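PDB 2PSO: StAR-related lipid transfer protein 13 from Homo sapiens, which acts as a GTPase-activating protein for RhoA, and perhaps Cdc42, and carries a lipid-binding START domain. Local coordinates for residues A[84-87]-A[88-91]. Residues are numbered along the deposited sequence; the frame is centred on the assembly and turned at random.
Sequences EAPP and SVVL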
ATOM      1  N   GLU A  84       2.534  -3.946  17.696  1.00 43.59           N
ATOM      2  CA  GLU A  84       2.263  -4.613  18.984  1.00 45.67           C
ATOM      3  C   GLU A  84       0.956  -5.411  19.019  1.00 41.89           C
ATOM      4  O   GLU A  84       0.066  -5.105  19.811  1.00 44.13           O
ATOM      5  CB  GLU A  84       2.227  -3.577  20.119  1.00 50.74           C
ATOM      6  CG  GLU A  84       3.539  -2.813  20.343  1.00 56.84           C
ATOM      7  CD  GLU A  84       4.688  -3.722  20.755  1.00 59.63           C
ATOM      8  OE1 GLU A  84       4.593  -4.339  21.842  1.00 58.62           O
ATOM      9  OE2 GLU A  84       5.680  -3.813  19.983  1.00 62.31           O
ATOM     10  N   ALA A  85       0.856  -6.430  18.175  1.00 35.89           N
ATOM     11  CA  ALA A  85      -0.300  -7.308  18.133  1.00 31.27           C
ATOM     12  C   ALA A  85       0.076  -8.517  17.272  1.00 29.25           C
ATOM     13  O   ALA A  85       0.845  -8.392  16.322  1.00 29.28           O
ATOM     14  CB  ALA A  85      -1.504  -6.574  17.541  1.00 31.23           C
ATOM     15  N   PRO A  86      -0.466  -9.696  17.597  1.00 25.04           N
ATOM     16  CA  PRO A  86      -0.173 -10.905  16.827  1.00 22.95           C
ATOM     17  C   PRO A  86      -0.763 -10.795  15.418  1.00 25.45           C
ATOM     18  O   PRO A  86      -1.668  -9.973  15.198  1.00 27.64           O
ATOM     19  CB  PRO A  86      -0.898 -11.994  17.613  1.00 22.48           C
ATOM     20  CG  PRO A  86      -1.935 -11.280  18.394  1.00 22.00           C
ATOM     21  CD  PRO A  86      -1.411  -9.934  18.698  1.00 20.93           C
ATOM     22  N   PRO A  87      -0.242 -11.584  14.461  1.00 23.44           N
ATOM     23  CA  PRO A  87      -0.598 -11.427  13.054  1.00 22.99           C
ATOM     24  C   PRO A  87      -2.076 -11.393  12.732  1.00 24.04           C
ATOM     25  O   PRO A  87      -2.570 -10.385  12.228  1.00 25.65           O
ATOM     26  CB  PRO A  87       0.085 -12.615  12.395  1.00 23.76           C
ATOM     27  CG  PRO A  87       1.317 -12.815  13.251  1.00 22.27           C
ATOM     28  CD  PRO A  87       0.791 -12.617  14.640  1.00 23.69           C
ATOM     29  N   SER A  88      -2.791 -12.470  13.013  1.00 25.68           N
ATOM     30  CA  SER A  88      -4.212 -12.513  12.649  1.00 25.23           C
ATOM     31  C   SER A  88      -5.024 -11.322  13.188  1.00 21.77           C
ATOM     32  O   SER A  88      -5.960 -10.880  12.550  1.00 29.51           O
ATOM     33  CB  SER A  88      -4.847 -13.824  13.084  1.00 23.76           C
ATOM     34  OG  SER A  88      -5.123 -13.774  14.474  1.00 27.74           O
ATOM     35  N   VAL A  89      -4.683 -10.814  14.359  1.00 18.09           N
ATOM     36  CA  VAL A  89      -5.268  -9.542  14.826  1.00 16.42           C
ATOM     37  C   VAL A  89      -4.969  -8.388  13.884  1.00 13.92           C
ATOM     38  O   VAL A  89      -5.884  -7.808  13.328  1.00 19.82           O
ATOM     39  CB  VAL A  89      -4.768  -9.163  16.240  1.00 14.28           C
ATOM     40  CG1 VAL A  89      -5.333  -7.814  16.651  1.00  6.81           C
ATOM     41  CG2 VAL A  89      -5.141 -10.265  17.231  1.00 12.28           C
ATOM     42  N   VAL A  90      -3.691  -8.088  13.674  1.00 11.59           N
ATOM     43  CA  VAL A  90      -3.275  -7.087  12.678  1.00 14.36           C
ATOM     44  C   VAL A  90      -3.976  -7.222  11.323  1.00 15.71           C
ATOM     45  O   VAL A  90      -4.274  -6.213  10.657  1.00 17.38           O
ATOM     46  CB  VAL A  90      -1.763  -7.170  12.407  1.00 13.57           C
ATOM     47  CG1 VAL A  90      -1.313  -5.986  11.567  1.00  9.10           C
ATOM     48  CG2 VAL A  90      -0.998  -7.225  13.734  1.00 16.82           C
ATOM     49  N   LEU A  91      -4.226  -8.470  10.920  1.00 12.22           N
ATOM     50  CA  LEU A  91      -4.896  -8.753   9.682  1.00 11.75           C
ATOM     51  C   LEU A  91      -6.338  -8.270   9.739  1.00 12.90           C
ATOM     52  O   LEU A  91      -6.832  -7.657   8.803  1.00 16.95           O
ATOM     53  CB  LEU A  91      -4.794 -10.249   9.383  1.00 14.66           C
ATOM     54  CG  LEU A  91      -5.478 -10.931   8.175  1.00 13.21           C
ATOM     55  CD1 LEU A  91      -6.910 -11.063   8.495  1.00 15.89           C
ATOM     56  CD2 LEU A  91      -5.295 -10.248   6.832  1.00  2.36           C
TER
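The N-terminal turn of helix 87-96 in the START domain starts at two prolines, Pro86 in the N-cap position and Pro87 in the first turn, and the side chains of Val89 and Val90 pack back against the loop that leads in. Two backbone hydrogen bonds set the turn. Val90 N gives its hydrogen to Pro86 O at 3.2 Å. One residue further on, Leu91 N does the same to Pro87 O at 2.8 Å. Proline suits position 87 because a first-turn residue needs no N-H for helix bonding, and its ring already holds phi near the helical value.

Val89 sends its two methyls to different residues. With CG1 anti to the backbone N (chi1 177°), that methyl reaches Ala85 CB at 4.1 Å, while CG2 packs at 3.6 Å against Pro86 CG, at the ring's outer corner. Val90 CG2 lies 3.9 Å from Ala85 CB, so the small alanine methyl meets both valines where the loop passes close to the helix.

Phe225 touches Ala85 and Val89, and Ser188 of strand 188-196 hydrogen-bonds Ala85 O. Pro87, Val90 and Leu91 rest on Ile180 of strand 169-182, seating the helix start against the sheet.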